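Local coordinates for protein beta-phosphoglucomutase (Clostridium difficile, PDB 4GIB) that probably interconverts beta-D-glucose 1-phosphate and beta-D-glucose 6-phosphate as a magnesium-dependent phosphomutase of the HAD-like superfamily, at residues Y105-I117 and K142-S154. Numbering follows the deposited sequence.
Sequences YVSLIDEITSNDI and KNAINVLNHLGIS. With PO4 (phosphate ion), chain F.
A first torsion near 180° (chi1 -170°) turns the amide of N146 away from its own N and out across the gap to D110, whose chi1 of -75° sets its carboxylate beside the backbone N. The two side chains meet nearly at right angles, and N146 ND2 donates to the syn side of D110 OD1 at 3.2 Å, the carboxylate and amide planes being almost perpendicular. An amide suits this place because ND2 is a neutral donor for the acid. Separately, N146 O accepts H150 N and H150 ND1, one turn further along, from opposite faces of its plane. The imidazole suits its position by offering ND1 as a donor, 2.8 Å from N146 O in a nearly straight bond that fixes its rotation, and a flat face to I109 O, in the type I turn from I109 to I112. Beta-branched I109 and V147 and forked L151 bring methyl groups into the gap without needing polar partners: I109 CD1 rests 3.8 Å from V147 CG2, and L151 CD2 packs against I112 CG2 and I117 CG1. G152, with positive phi, ends the helix in a Schellman motif, after which I153 CG2 meets I117 CD1. At the other end, N143 presents OD1 to V106 CG2 at 3.5 Å and sends ND2 past the edge of the Y105 ring to O2 of the phosphate, 2.9 Å away in an almost linear bond. K142 N holds phosphate O3 at 2.8 Å, and S141 and R72 add to the grip. Helix segments 105-109 and 144-151 run nearly parallel, 15° apart, joining the helical cap to the Rossmann-like core. Because main-chain N-H, amide and guanidinium donors converge on the anion, probably from the crystallisation liquor, the chemistry is consistent with a pocket for a substrate phosphate.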
ATOM      1  N   TYR A 105       4.103  -8.505  14.710  1.00 21.72           N
ATOM      2  CA  TYR A 105       3.992  -8.415  13.251  1.00 21.51           C
ATOM      3  C   TYR A 105       5.358  -8.700  12.583  1.00 23.43           C
ATOM      4  O   TYR A 105       5.442  -9.482  11.620  1.00 24.18           O
ATOM      5  CB  TYR A 105       3.443  -7.041  12.820  1.00 21.29           C
ATOM      6  CG  TYR A 105       3.458  -6.836  11.322  1.00 20.72           C
ATOM      7  CD1 TYR A 105       2.547  -7.499  10.501  1.00 17.21           C
ATOM      8  CD2 TYR A 105       4.390  -5.980  10.719  1.00 17.31           C
ATOM      9  CE1 TYR A 105       2.579  -7.340   9.113  1.00 19.74           C
ATOM     10  CE2 TYR A 105       4.413  -5.797   9.348  1.00 19.25           C
ATOM     11  CZ  TYR A 105       3.510  -6.486   8.543  1.00 21.22           C
ATOM     12  OH  TYR A 105       3.528  -6.321   7.174  1.00 20.74           O
ATOM     13  N   VAL A 106       6.414  -8.095  13.122  1.00 22.96           N
ATOM     14  CA  VAL A 106       7.779  -8.256  12.602  1.00 23.50           C
ATOM     15  C   VAL A 106       8.228  -9.717  12.657  1.00 25.36           C
ATOM     16  O   VAL A 106       8.955 -10.199  11.793  1.00 25.55           O
ATOM     17  CB  VAL A 106       8.753  -7.331  13.376  1.00 26.45           C
ATOM     18  CG1 VAL A 106      10.253  -7.731  13.169  1.00 26.00           C
ATOM     19  CG2 VAL A 106       8.485  -5.880  12.985  1.00 19.25           C
ATOM     20  N   SER A 107       7.764 -10.425  13.670  1.00 25.09           N
ATOM     21  CA  SER A 107       8.087 -11.819  13.823  1.00 24.96           C
ATOM     22  C   SER A 107       7.422 -12.639  12.726  1.00 21.80           C
ATOM     23  O   SER A 107       7.971 -13.618  12.253  1.00 22.21           O
ATOM     24  CB  SER A 107       7.629 -12.295  15.196  1.00 26.40           C
ATOM     25  OG  SER A 107       7.877 -13.666  15.329  1.00 31.09           O
ATOM     26  N   LEU A 108       6.224 -12.249  12.330  1.00 22.35           N
ATOM     27  CA  LEU A 108       5.511 -12.967  11.265  1.00 20.95           C
ATOM     28  C   LEU A 108       6.122 -12.700   9.911  1.00 20.60           C
ATOM     29  O   LEU A 108       6.370 -13.630   9.166  1.00 23.29           O
ATOM     30  CB  LEU A 108       4.030 -12.596  11.248  1.00 20.88           C
ATOM     31  CG  LEU A 108       3.244 -12.980  12.511  1.00 22.59           C
ATOM     32  CD1 LEU A 108       1.839 -12.436  12.424  1.00 22.49           C
ATOM     33  CD2 LEU A 108       3.235 -14.494  12.715  1.00 20.92           C
ATOM     34  N   ILE A 109       6.403 -11.439   9.592  1.00 21.77           N
ATOM     35  CA  ILE A 109       6.946 -11.110   8.253  1.00 23.73           C
ATOM     36  C   ILE A 109       8.397 -11.502   8.044  1.00 25.28           C
ATOM     37  O   ILE A 109       8.866 -11.532   6.908  1.00 25.96           O
ATOM     38  CB  ILE A 109       6.770  -9.627   7.866  1.00 24.43           C
ATOM     39  CG1 ILE A 109       7.463  -8.707   8.871  1.00 23.93           C
ATOM     40  CG2 ILE A 109       5.285  -9.302   7.733  1.00 24.67           C
ATOM     41  CD1 ILE A 109       7.385  -7.258   8.503  1.00 28.54           C
ATOM     42  N   ASP A 110       9.116 -11.800   9.118  1.00 26.28           N
ATOM     43  CA  ASP A 110      10.486 -12.230   8.966  1.00 28.95           C
ATOM     44  C   ASP A 110      10.591 -13.599   8.255  1.00 27.99           C
ATOM     45  O   ASP A 110      11.678 -13.994   7.857  1.00 27.21           O
ATOM     46  CB  ASP A 110      11.248 -12.158  10.293  1.00 32.02           C
ATOM     47  CG  ASP A 110      11.604 -10.689  10.692  1.00 39.68           C
ATOM     48  OD1 ASP A 110      11.019  -9.729  10.115  1.00 42.31           O
ATOM     49  OD2 ASP A 110      12.468 -10.496  11.581  1.00 49.52           O
ATOM     50  N   GLU A 111       9.455 -14.273   8.034  1.00 25.87           N
ATOM     51  CA  GLU A 111       9.440 -15.546   7.291  1.00 26.74           C
ATOM     52  C   GLU A 111       9.084 -15.372   5.801  1.00 26.64           C
ATOM     53  O   GLU A 111       8.921 -16.350   5.079  1.00 27.30           O
ATOM     54  CB  GLU A 111       8.472 -16.545   7.941  1.00 26.42           C
ATOM     55  CG  GLU A 111       8.755 -16.789   9.421  1.00 30.63           C
ATOM     56  CD  GLU A 111      10.214 -17.120   9.690  1.00 33.71           C
ATOM     57  OE1 GLU A 111      10.828 -17.826   8.869  1.00 35.52           O
ATOM     58  OE2 GLU A 111      10.741 -16.676  10.726  1.00 37.37           O
ATOM     59  N   ILE A 112       8.949 -14.140   5.344  1.00 26.32           N
ATOM     60  CA  ILE A 112       8.658 -13.881   3.933  1.00 27.51           C
ATOM     61  C   ILE A 112       9.937 -14.081   3.095  1.00 26.93           C
ATOM     62  O   ILE A 112      11.039 -13.786   3.565  1.00 26.40           O
ATOM     63  CB  ILE A 112       8.079 -12.449   3.748  1.00 27.44           C
ATOM     64  CG1 ILE A 112       6.751 -12.312   4.526  1.00 29.21           C
ATOM     65  CG2 ILE A 112       7.841 -12.154   2.299  1.00 32.39           C
ATOM     66  CD1 ILE A 112       6.138 -10.896   4.508  1.00 29.83           C
ATOM     67  N   THR A 113       9.789 -14.635   1.885  1.00 27.69           N
ATOM     68  CA  THR A 113      10.906 -14.858   0.955  1.00 27.08           C
ATOM     69  C   THR A 113      10.510 -14.366  -0.446  1.00 28.61           C
ATOM     70  O   THR A 113       9.465 -13.748  -0.617  1.00 27.01           O
ATOM     71  CB  THR A 113      11.267 -16.365   0.830  1.00 29.57           C
ATOM     72  OG1 THR A 113      10.167 -17.074   0.236  1.00 24.80           O
ATOM     73  CG2 THR A 113      11.632 -16.973   2.193  1.00 29.75           C
ATOM     74  N   SER A 114      11.335 -14.666  -1.450  1.00 30.14           N
ATOM     75  CA  SER A 114      11.049 -14.271  -2.833  1.00 32.09           C
ATOM     76  C   SER A 114       9.828 -15.003  -3.403  1.00 31.82           C
ATOM     77  O   SER A 114       9.133 -14.485  -4.279  1.00 31.90           O
ATOM     78  CB  SER A 114      12.283 -14.481  -3.721  1.00 32.37           C
ATOM     79  OG  SER A 114      12.826 -15.776  -3.553  1.00 36.68           O
ATOM     80  N   ASN A 115       9.554 -16.194  -2.887  1.00 33.06           N
ATOM     81  CA  ASN A 115       8.390 -16.953  -3.311  1.00 33.40           C
ATOM     82  C   ASN A 115       7.073 -16.241  -3.003  1.00 32.48           C
ATOM     83  O   ASN A 115       6.050 -16.594  -3.570  1.00 31.86           O
ATOM     84  CB  ASN A 115       8.373 -18.333  -2.643  1.00 35.28           C
ATOM     85  CG  ASN A 115       9.357 -19.308  -3.272  1.00 38.12           C
ATOM     86  OD1 ASN A 115       9.699 -19.198  -4.453  1.00 37.92           O
ATOM     87  ND2 ASN A 115       9.791 -20.289  -2.490  1.00 42.17           N
ATOM     88  N   ASP A 116       7.110 -15.236  -2.124  1.00 30.28           N
ATOM     89  CA  ASP A 116       5.899 -14.522  -1.731  1.00 30.57           C
ATOM     90  C   ASP A 116       5.582 -13.280  -2.565  1.00 30.18           C
ATOM     91  O   ASP A 116       4.627 -12.570  -2.268  1.00 30.79           O
ATOM     92  CB  ASP A 116       5.972 -14.186  -0.239  1.00 29.83           C
ATOM     93  CG  ASP A 116       6.079 -15.431   0.613  1.00 31.79           C
ATOM     94  OD1 ASP A 116       5.347 -16.397   0.317  1.00 36.24           O
ATOM     95  OD2 ASP A 116       6.896 -15.464   1.560  1.00 27.42           O
ATOM     96  N   ILE A 117       6.377 -13.029  -3.605  1.00 30.72           N
ATOM     97  CA  ILE A 117       6.146 -11.918  -4.509  1.00 29.63           C
ATOM     98  C   ILE A 117       4.915 -12.275  -5.316  1.00 29.29           C
ATOM     99  O   ILE A 117       4.863 -13.352  -5.911  1.00 28.70           O
ATOM    100  CB  ILE A 117       7.308 -11.739  -5.493  1.00 30.17           C
ATOM    101  CG1 ILE A 117       8.591 -11.386  -4.750  1.00 28.87           C
ATOM    102  CG2 ILE A 117       6.978 -10.645  -6.531  1.00 29.48           C
ATOM    103  CD1 ILE A 117       9.813 -11.407  -5.638  1.00 24.94           C
ATOM    104  N   LYS A 142       5.886   1.455   8.119  1.00 22.21           N
ATOM    105  CA  LYS A 142       7.290   1.743   8.374  1.00 22.48           C
ATOM    106  C   LYS A 142       8.105   0.456   8.302  1.00 22.87           C
ATOM    107  O   LYS A 142       9.303   0.484   8.492  1.00 24.83           O
ATOM    108  CB  LYS A 142       7.479   2.418   9.737  1.00 22.51           C
ATOM    109  CG  LYS A 142       6.836   3.796   9.832  1.00 23.32           C
ATOM    110  CD  LYS A 142       7.102   4.484  11.159  1.00 30.33           C
ATOM    111  CE  LYS A 142       6.370   3.834  12.323  1.00 31.84           C
ATOM    112  NZ  LYS A 142       6.625   4.589  13.582  1.00 35.27           N
ATOM    113  N   ASN A 143       7.440  -0.667   8.027  1.00 23.52           N
ATOM    114  CA  ASN A 143       8.089  -1.968   7.885  1.00 23.39           C
ATOM    115  C   ASN A 143       8.230  -2.359   6.421  1.00 25.05           C
ATOM    116  O   ASN A 143       8.622  -3.478   6.109  1.00 24.78           O
ATOM    117  CB  ASN A 143       7.279  -3.040   8.624  1.00 23.47           C
ATOM    118  CG  ASN A 143       7.484  -2.996  10.118  1.00 21.41           C
ATOM    119  OD1 ASN A 143       8.563  -3.286  10.587  1.00 19.93           O
ATOM    120  ND2 ASN A 143       6.432  -2.672  10.878  1.00 14.52           N
ATOM    121  N   ALA A 144       7.948  -1.421   5.522  1.00 25.82           N
ATOM    122  CA  ALA A 144       7.991  -1.701   4.096  1.00 25.89           C
ATOM    123  C   ALA A 144       9.385  -2.113   3.621  1.00 25.93           C
ATOM    124  O   ALA A 144       9.518  -3.044   2.821  1.00 25.07           O
ATOM    125  CB  ALA A 144       7.470  -0.510   3.308  1.00 25.18           C
ATOM    126  N   ILE A 145      10.409  -1.420   4.119  1.00 27.01           N
ATOM    127  CA  ILE A 145      11.806  -1.699   3.764  1.00 27.52           C
ATOM    128  C   ILE A 145      12.164  -3.143   4.166  1.00 28.36           C
ATOM    129  O   ILE A 145      12.648  -3.927   3.342  1.00 26.50           O
ATOM    130  CB  ILE A 145      12.776  -0.667   4.414  1.00 29.00           C
ATOM    131  CG1 ILE A 145      12.518   0.737   3.841  1.00 31.81           C
ATOM    132  CG2 ILE A 145      14.272  -1.048   4.163  1.00 30.09           C
ATOM    133  CD1 ILE A 145      13.490   1.802   4.329  1.00 29.18           C
ATOM    134  N   ASN A 146      11.885  -3.495   5.415  1.00 27.75           N
ATOM    135  CA  ASN A 146      12.126  -4.852   5.899  1.00 29.40           C
ATOM    136  C   ASN A 146      11.465  -5.888   4.966  1.00 26.63           C
ATOM    137  O   ASN A 146      12.070  -6.893   4.604  1.00 28.02           O
ATOM    138  CB  ASN A 146      11.607  -5.002   7.347  1.00 30.76           C
ATOM    139  CG  ASN A 146      12.037  -6.328   8.007  1.00 37.62           C
ATOM    140  OD1 ASN A 146      13.048  -6.920   7.633  1.00 45.99           O
ATOM    141  ND2 ASN A 146      11.274  -6.774   9.005  1.00 41.88           N
ATOM    142  N   VAL A 147      10.234  -5.624   4.545  1.00 23.21           N
ATOM    143  CA  VAL A 147       9.524  -6.567   3.683  1.00 22.22           C
ATOM    144  C   VAL A 147      10.166  -6.705   2.293  1.00 22.47           C
ATOM    145  O   VAL A 147      10.351  -7.821   1.807  1.00 23.16           O
ATOM    146  CB  VAL A 147       8.047  -6.193   3.535  1.00 22.56           C
ATOM    147  CG1 VAL A 147       7.352  -7.156   2.561  1.00 18.89           C
ATOM    148  CG2 VAL A 147       7.362  -6.197   4.890  1.00 19.70           C
ATOM    149  N   LEU A 148      10.496  -5.584   1.654  1.00 22.43           N
ATOM    150  CA  LEU A 148      11.161  -5.630   0.339  1.00 23.97           C
ATOM    151  C   LEU A 148      12.495  -6.373   0.381  1.00 24.38           C
ATOM    152  O   LEU A 148      12.866  -7.035  -0.598  1.00 26.04           O
ATOM    153  CB  LEU A 148      11.410  -4.232  -0.221  1.00 23.69           C
ATOM    154  CG  LEU A 148      10.186  -3.384  -0.525  1.00 23.19           C
ATOM    155  CD1 LEU A 148      10.636  -2.052  -1.083  1.00 20.30           C
ATOM    156  CD2 LEU A 148       9.249  -4.100  -1.468  1.00 23.57           C
ATOM    157  N   ASN A 149      13.231  -6.242   1.482  1.00 23.60           N
ATOM    158  CA  ASN A 149      14.514  -6.945   1.608  1.00 25.59           C
ATOM    159  C   ASN A 149      14.324  -8.468   1.718  1.00 25.50           C
ATOM    160  O   ASN A 149      15.104  -9.221   1.163  1.00 24.66           O
ATOM    161  CB  ASN A 149      15.366  -6.367   2.740  1.00 25.12           C
ATOM    162  CG  ASN A 149      16.095  -5.070   2.314  1.00 29.80           C
ATOM    163  OD1 ASN A 149      15.748  -3.980   2.759  1.00 28.57           O
ATOM    164  ND2 ASN A 149      17.077  -5.198   1.411  1.00 28.57           N
ATOM    165  N   HIS A 150      13.279  -8.896   2.420  1.00 24.75           N
ATOM    166  CA  HIS A 150      12.908 -10.327   2.506  1.00 24.21           C
ATOM    167  C   HIS A 150      12.430 -10.890   1.156  1.00 23.96           C
ATOM    168  O   HIS A 150      12.671 -12.061   0.836  1.00 21.89           O
ATOM    169  CB  HIS A 150      11.810 -10.517   3.543  1.00 23.39           C
ATOM    170  CG  HIS A 150      12.316 -10.547   4.943  1.00 23.11           C
ATOM    171  ND1 HIS A 150      12.466  -9.412   5.708  1.00 23.07           N
ATOM    172  CD2 HIS A 150      12.741 -11.580   5.710  1.00 21.04           C
ATOM    173  CE1 HIS A 150      12.920  -9.751   6.904  1.00 19.53           C
ATOM    174  NE2 HIS A 150      13.109 -11.058   6.924  1.00 21.65           N
ATOM    175  N   LEU A 151      11.723 -10.055   0.389  1.00 22.68           N
ATOM    176  CA  LEU A 151      11.285 -10.430  -0.940  1.00 21.75           C
ATOM    177  C   LEU A 151      12.505 -10.474  -1.860  1.00 23.60           C
ATOM    178  O   LEU A 151      12.526 -11.220  -2.837  1.00 24.20           O
ATOM    179  CB  LEU A 151      10.299  -9.420  -1.485  1.00 20.78           C
ATOM    180  CG  LEU A 151       8.957  -9.286  -0.785  1.00 20.59           C
ATOM    181  CD1 LEU A 151       8.258  -8.034  -1.288  1.00 18.87           C
ATOM    182  CD2 LEU A 151       8.116 -10.553  -0.992  1.00 14.58           C
ATOM    183  N   GLY A 152      13.513  -9.669  -1.530  1.00 25.18           N
ATOM    184  CA  GLY A 152      14.773  -9.601  -2.298  1.00 27.44           C
ATOM    185  C   GLY A 152      14.773  -8.596  -3.444  1.00 27.19           C
ATOM    186  O   GLY A 152      15.663  -8.622  -4.285  1.00 28.45           O
ATOM    187  N   ILE A 153      13.797  -7.693  -3.453  1.00 27.57           N
ATOM    188  CA  ILE A 153      13.655  -6.710  -4.537  1.00 28.51           C
ATOM    189  C   ILE A 153      13.800  -5.242  -4.133  1.00 28.91           C
ATOM    190  O   ILE A 153      13.357  -4.374  -4.873  1.00 29.62           O
ATOM    191  CB  ILE A 153      12.280  -6.848  -5.255  1.00 26.80           C
ATOM    192  CG1 ILE A 153      11.122  -6.615  -4.280  1.00 27.43           C
ATOM    193  CG2 ILE A 153      12.171  -8.193  -5.930  1.00 28.01           C
ATOM    194  CD1 ILE A 153       9.738  -6.693  -4.916  1.00 23.61           C
ATOM    195  N   SER A 154      14.435  -4.950  -3.000  1.00 30.02           N
ATOM    196  CA  SER A 154      14.555  -3.554  -2.564  1.00 31.70           C
ATOM    197  C   SER A 154      15.360  -2.703  -3.563  1.00 31.91           C
ATOM    198  O   SER A 154      15.128  -1.493  -3.691  1.00 31.89           O
ATOM    199  CB  SER A 154      15.155  -3.468  -1.161  1.00 31.37           C
ATOM    200  OG  SER A 154      16.428  -4.080  -1.131  1.00 39.15           O
TER
HETATM  201  P   PO4 F 304       3.351  -0.663  10.229  1.00 23.40           P
HETATM  202  O1  PO4 F 304       2.123  -0.306   9.414  1.00 30.00           O
HETATM  203  O2  PO4 F 304       3.981  -1.826   9.535  1.00 23.11           O
HETATM  204  O3  PO4 F 304       4.313   0.498  10.269  1.00 24.90           O
HETATM  205  O4  PO4 F 304       2.969  -1.020  11.641  1.00 23.59           O